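Local coordinates for ABC transporter substrate-binding protein-branched chain amino acid transport (Streptococcus pneumoniae, PDB 4GNR) that binds isoleucine and probably other branched-chain amino acids, presumably delivering them to an ABC transporter for uptake, at residues A161-F164 and R165-K169; G253-T256 and T257-V260. All blocks are in the same frame, centred on the assembly; numbering follows the deposited sequence.

Contact 1: A161-F164 and R165-K169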
ATOM      1  N   ALA A 161       2.295   6.100  13.817  1.00  8.57           N
ATOM      2  CA  ALA A 161       2.455   7.119  14.865  1.00  9.16           C
ATOM      3  C   ALA A 161       3.293   6.590  16.044  1.00  9.45           C
ATOM      4  O   ALA A 161       4.173   7.296  16.560  1.00  9.99           O
ATOM      5  CB  ALA A 161       1.109   7.616  15.337  1.00 10.17           C
ATOM      6  N   LYS A 162       3.008   5.358  16.470  1.00  9.69           N
ATOM      7  CA  LYS A 162       3.756   4.749  17.592  1.00 10.47           C
ATOM      8  C   LYS A 162       5.255   4.708  17.282  1.00 10.18           C
ATOM      9  O   LYS A 162       6.098   5.091  18.102  1.00 10.89           O
ATOM     10  CB  LYS A 162       3.217   3.350  17.911  1.00 11.89           C
ATOM     11  CG  LYS A 162       3.982   2.592  18.987  1.00 14.22           C
ATOM     12  CD  LYS A 162       3.403   1.189  19.196  1.00 17.55           C
ATOM     13  CE  LYS A 162       4.168   0.385  20.235  1.00 22.18           C
ATOM     14  NZ  LYS A 162       5.310  -0.348  19.637  1.00 26.67           N
ATOM     15  N   SER A 163       5.582   4.231  16.086  1.00  9.64           N
ATOM     16  CA  SER A 163       6.976   4.148  15.682  1.00  9.77           C
ATOM     17  C   SER A 163       7.629   5.533  15.567  1.00  9.23           C
ATOM     18  O   SER A 163       8.784   5.736  15.977  1.00 10.09           O
ATOM     19  CB  SER A 163       7.068   3.371  14.385  1.00 10.33           C
ATOM     20  OG  SER A 163       8.400   3.406  13.929  1.00 11.48           O
ATOM     21  N   PHE A 164       6.891   6.475  14.992  1.00  9.00           N
ATOM     22  CA  PHE A 164       7.389   7.829  14.883  1.00  9.04           C
ATOM     23  C   PHE A 164       7.735   8.401  16.269  1.00  9.57           C
ATOM     24  O   PHE A 164       8.820   8.953  16.491  1.00 10.36           O
ATOM     25  CB  PHE A 164       6.373   8.744  14.194  1.00  8.97           C
ATOM     26  CG  PHE A 164       6.848  10.164  14.107  1.00  8.61           C
ATOM     27  CD1 PHE A 164       7.678  10.574  13.073  1.00  9.25           C
ATOM     28  CD2 PHE A 164       6.531  11.085  15.094  1.00  9.57           C
ATOM     29  CE1 PHE A 164       8.169  11.854  13.019  1.00  9.91           C
ATOM     30  CE2 PHE A 164       7.039  12.383  15.032  1.00 10.49           C
ATOM     31  CZ  PHE A 164       7.853  12.758  13.984  1.00  9.78           C
ATOM     32  N   ARG A 165       6.803   8.273  17.211  1.00 10.19           N
ATOM     33  CA  ARG A 165       7.035   8.809  18.574  1.00 11.18           C
ATOM     34  C   ARG A 165       8.254   8.175  19.240  1.00 12.03           C
ATOM     35  O   ARG A 165       9.015   8.827  19.957  1.00 13.25           O
ATOM     36  CB  ARG A 165       5.827   8.646  19.503  1.00 11.61           C
ATOM     37  CG  ARG A 165       4.601   9.418  19.119  1.00 12.28           C
ATOM     38  CD  ARG A 165       3.528   9.344  20.248  1.00 13.41           C
ATOM     39  NE  ARG A 165       2.237   9.864  19.817  1.00 14.16           N
ATOM     40  CZ  ARG A 165       1.295   9.100  19.272  1.00 14.75           C
ATOM     41  NH1 ARG A 165       1.483   7.792  19.174  1.00 15.04           N
ATOM     42  NH2 ARG A 165       0.162   9.630  18.838  1.00 15.90           N
ATOM     43  N   GLU A 166       8.438   6.883  19.002  0.50 11.63           N
ATOM     44  CA  GLU A 166       9.585   6.156  19.581  0.50 12.75           C
ATOM     45  C   GLU A 166      10.927   6.674  19.077  0.50 11.63           C
ATOM     46  O   GLU A 166      11.891   6.823  19.831  0.50 11.80           O
ATOM     47  CB  GLU A 166       9.503   4.658  19.242  0.50 13.68           C
ATOM     48  CG  GLU A 166       8.338   3.928  19.880  0.50 16.93           C
ATOM     49  CD  GLU A 166       8.191   2.482  19.421  0.50 19.45           C
ATOM     50  OE1 GLU A 166       8.753   2.096  18.367  0.50 22.16           O
ATOM     51  OE2 GLU A 166       7.468   1.731  20.111  0.50 22.40           O
ATOM     52  N   SER A 167      10.966   6.951  17.780  0.50 10.75           N
ATOM     53  CA  SER A 167      12.184   7.405  17.108  0.50 11.01           C
ATOM     54  C   SER A 167      12.533   8.881  17.182  0.50 10.87           C
ATOM     55  O   SER A 167      13.710   9.248  17.310  0.50 11.13           O
ATOM     56  CB  SER A 167      12.057   7.061  15.614  0.50 11.29           C
ATOM     57  OG  SER A 167      11.832   5.679  15.420  0.50 14.25           O
ATOM     58  N   TYR A 168      11.504   9.714  17.181  1.00 11.10           N
ATOM     59  CA  TYR A 168      11.707  11.157  17.106  1.00 11.21           C
ATOM     60  C   TYR A 168      12.261  11.803  18.361  1.00 10.98           C
ATOM     61  O   TYR A 168      11.717  11.616  19.426  1.00 12.82           O
ATOM     62  CB  TYR A 168      10.399  11.799  16.617  1.00 11.15           C
ATOM     63  CG  TYR A 168      10.534  13.272  16.292  1.00 10.70           C
ATOM     64  CD1 TYR A 168       9.868  14.229  17.036  1.00 11.13           C
ATOM     65  CD2 TYR A 168      11.371  13.704  15.272  1.00 11.52           C
ATOM     66  CE1 TYR A 168       9.997  15.577  16.748  1.00 12.21           C
ATOM     67  CE2 TYR A 168      11.524  15.051  14.990  1.00 12.73           C
ATOM     68  CZ  TYR A 168      10.829  15.986  15.725  1.00 12.34           C
ATOM     69  OH  TYR A 168      10.980  17.336  15.448  1.00 14.50           O
ATOM     70  N   LYS A 169      13.350  12.570  18.220  1.00 11.59           N
ATOM     71  CA  LYS A 169      14.027  13.210  19.362  1.00 12.40           C
ATOM     72  C   LYS A 169      13.734  14.693  19.519  1.00 13.46           C
ATOM     73  O   LYS A 169      14.185  15.317  20.477  1.00 15.07           O
ATOM     74  CB  LYS A 169      15.544  12.958  19.316  1.00 13.25           C
ATOM     75  CG  LYS A 169      15.906  11.467  19.338  1.00 14.26           C
ATOM     76  CD  LYS A 169      15.318  10.718  20.525  1.00 19.63           C
ATOM     77  CE  LYS A 169      15.590   9.232  20.437  1.00 22.44           C
ATOM     78  NZ  LYS A 169      14.919   8.500  21.552  1.00 25.97           N
TER
HETATM   79  O   HOH W   1      10.424   3.015  16.005  1.00 29.50           O

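Contact 2: G253-T256 and T257-V260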
ATOM      1  N   GLY A 253       6.776   2.759  -2.494  1.00  8.78           N
ATOM      2  CA  GLY A 253       7.544   1.552  -2.810  1.00  9.35           C
ATOM      3  C   GLY A 253       7.834   1.398  -4.284  1.00  9.24           C
ATOM      4  O   GLY A 253       8.274   0.343  -4.695  1.00 11.45           O
ATOM      5  N   PHE A 254       7.633   2.463  -5.049  1.00  9.43           N
ATOM      6  CA  PHE A 254       7.825   2.451  -6.498  1.00  9.98           C
ATOM      7  C   PHE A 254       8.162   3.857  -6.980  1.00 10.02           C
ATOM      8  O   PHE A 254       7.491   4.815  -6.614  1.00 12.31           O
ATOM      9  CB  PHE A 254       6.523   1.968  -7.208  1.00 10.13           C
ATOM     10  CG  PHE A 254       6.638   1.847  -8.735  1.00 10.42           C
ATOM     11  CD1 PHE A 254       7.439   0.870  -9.282  1.00 10.35           C
ATOM     12  CD2 PHE A 254       5.946   2.664  -9.600  1.00 12.80           C
ATOM     13  CE1 PHE A 254       7.585   0.717 -10.646  1.00 11.56           C
ATOM     14  CE2 PHE A 254       6.081   2.498 -10.983  1.00 14.43           C
ATOM     15  CZ  PHE A 254       6.926   1.526 -11.487  1.00 12.46           C
ATOM     16  N   SER A 255       9.213   3.955  -7.781  1.00 10.74           N
ATOM     17  CA  SER A 255       9.633   5.225  -8.352  1.00 11.29           C
ATOM     18  C   SER A 255       9.981   5.080  -9.815  1.00 12.08           C
ATOM     19  O   SER A 255      10.644   4.143 -10.220  1.00 13.66           O
ATOM     20  CB  SER A 255      10.875   5.775  -7.661  1.00 12.45           C
ATOM     21  OG  SER A 255      11.375   6.937  -8.319  1.00 14.38           O
ATOM     22  N   THR A 256       9.543   6.070 -10.583  1.00 13.14           N
ATOM     23  CA  THR A 256       9.810   6.161 -12.043  1.00 15.68           C
ATOM     24  C   THR A 256      11.034   7.025 -12.423  1.00 16.45           C
ATOM     25  O   THR A 256      11.308   7.257 -13.614  1.00 18.20           O
ATOM     26  CB  THR A 256       8.634   6.810 -12.847  1.00 17.39           C
ATOM     27  OG1 THR A 256       8.591   8.224 -12.607  1.00 20.49           O
ATOM     28  CG2 THR A 256       7.330   6.175 -12.518  1.00 19.86           C
ATOM     29  N   THR A 257      11.778   7.509 -11.440  1.00 17.30           N
ATOM     30  CA  THR A 257      12.955   8.323 -11.763  1.00 18.69           C
ATOM     31  C   THR A 257      14.273   7.994 -11.091  1.00 18.65           C
ATOM     32  O   THR A 257      15.354   8.167 -11.680  1.00 18.60           O
ATOM     33  CB  THR A 257      12.733   9.791 -11.360  1.00 19.63           C
ATOM     34  OG1 THR A 257      12.548   9.892  -9.939  1.00 21.97           O
ATOM     35  CG2 THR A 257      11.541  10.379 -12.108  1.00 22.21           C
ATOM     36  N   VAL A 258      14.214   7.545  -9.845  0.50 18.52           N
ATOM     37  CA  VAL A 258      15.464   7.260  -9.134  0.50 18.45           C
ATOM     38  C   VAL A 258      15.769   5.780  -9.177  0.50 19.60           C
ATOM     39  O   VAL A 258      14.931   4.947  -8.825  0.50 19.38           O
ATOM     40  CB  VAL A 258      15.510   7.822  -7.673  0.50 17.50           C
ATOM     41  CG1 VAL A 258      14.549   7.084  -6.763  0.50 16.36           C
ATOM     42  CG2 VAL A 258      16.919   7.705  -7.121  0.50 18.39           C
ATOM     43  N   GLU A 259      16.983   5.481  -9.636  1.00 21.01           N
ATOM     44  CA  GLU A 259      17.483   4.109  -9.764  1.00 22.20           C
ATOM     45  C   GLU A 259      16.367   3.258 -10.352  1.00 21.29           C
ATOM     46  O   GLU A 259      15.855   2.319  -9.711  1.00 22.32           O
ATOM     47  CB  GLU A 259      17.887   3.579  -8.384  1.00 23.50           C
ATOM     48  CG  GLU A 259      18.986   4.391  -7.711  1.00 26.80           C
ATOM     49  CD  GLU A 259      19.306   3.908  -6.303  1.00 30.76           C
ATOM     50  OE1 GLU A 259      18.527   3.104  -5.745  1.00 33.21           O
ATOM     51  OE2 GLU A 259      20.328   4.359  -5.739  1.00 33.83           O
ATOM     52  N   VAL A 260      15.981   3.606 -11.580  1.00 19.84           N
ATOM     53  CA  VAL A 260      14.878   2.899 -12.266  1.00 18.29           C
ATOM     54  C   VAL A 260      15.316   1.717 -13.103  1.00 16.93           C
ATOM     55  O   VAL A 260      16.044   1.837 -14.105  1.00 18.45           O
ATOM     56  CB  VAL A 260      14.065   3.795 -13.183  1.00 17.36           C
ATOM     57  CG1 VAL A 260      12.778   3.074 -13.596  1.00 18.69           C
ATOM     58  CG2 VAL A 260      13.676   5.020 -12.453  1.00 19.68           C
TER
HETATM   59  O   HOH W   2      13.068   2.975  -9.105  0.50 12.75           O

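Contact 1: A161-F164 and R165-K169
Ala161 and Arg165 sit one helical turn apart, joined by the backbone bond from Arg165 N to Ala161 O (2.9 Å). The Arg165 side chain runs back beside this turn, its CG 3.4 Å from Ala161 O, and its guanidinium lies near the Ala161 methyl; the same group is anchored beyond the turn by a salt bridge from NE to Asp175. Lys162 carries the exposed charge pair. Its chain leaves extended and bends only at the last torsion (chi4 -87°), bringing NZ within 3.0 Å of Glu166 OE2, on the syn side but 27° out of the carboxylate plane, in the Glu166 conformer described here, one of two. In that conformer OE1 accepts from a water that also donates to Ser163 OG, which itself bonds Ser127 O. Main-chain Ser163 O receives Ser167 N at 3.1 Å. Last comes Phe164, whose ring lies alongside that of Tyr168, the planes 21° apart but slid so far that they barely overlap: Phe164 CZ meets Tyr168 CG at 3.6 Å over the tyrosine face, while Tyr168 CB makes a CH-pi contact over the phenylalanine face. Tyr168 is the first residue to leave helical geometry, yet its N still bonds Phe164 O. This is the amphipathic C-terminal turn of a beta-alpha-beta crossover helix, Phe164 against Val146 and Ile172 of the two strands, Tyr168 between Val146 and helix 126-139, and the Lys162-Glu166 pair on the exposed side.

Contact 2: G253-T256 and T257-V260
Ser255 turns its hydroxyl toward the two peptides that follow Thr256, and OG accepts from both: Thr257 N at 3.2 Å and Val258 N at 3.3 Å. The N-H...O angles are 170° and 176°, so one side-chain oxygen gathers two successive backbone N-H groups through straight, rather long bonds as the chain bends. With OG anti to its own nitrogen (chi1 173°), the side chain reaches forward along the chain to them. In one of the two conformers of Val258, CG1 packs on the same hydroxyl, 3.5 Å from Ser255 OG. On the main chain, Ser255 O and Val258 O are bridged by a water that can donate to each, at 2.9 Å and 2.7 Å, although other acceptors also compete for its protons.

Thr256 and Thr257 form the exposed bend. The two threonine side chains pass each other at a slant, the Thr257 methyl CG2 lying 3.7 Å from Thr256 OG1. Val260 comes back against the Thr256 carbonyl group: its CG2, placed beside its own nitrogen, approaches Thr256 C to 3.3 Å, a tight van der Waals contact between a methyl and a peptide carbon. Around the bend, Ser255 and Thr257 touch Ala348 of strand 344-351, while Thr256 rests on Leu268 of helix 262-275.

A serine hydroxyl accepting from the N-H two residues ahead defines an ST turn, here with a second bond, to the N-H three residues ahead. It shapes the irregular connection between strand 248-252 and helix 262-275, consistent with one of the lobe-linking crossovers of this periplasmic-binding-protein fold.

Overall arrangement
Contact 1 and contact 2 are separate local features, their centres 27 Å apart and their nearest atoms about 17 Å apart, yet both are built around the same mixed sheet. Residues 161-169 cover strands 145-151 and 171-178, the latter an outermost strand; residues 253-260 emerge from strand 248-252 and touch 335-341 and 344-351, which extend to the sheet's other edge. Contact 1 is half buried, combining an apolar aromatic side with a charged outer one, on regular helical backbone bonding. Contact 2 is a surface bend without ion pairs or aromatic packing; where regular secondary structure is absent, a side-chain hydroxyl gathers its backbone N-H groups, and a shared water lies between two carbonyls.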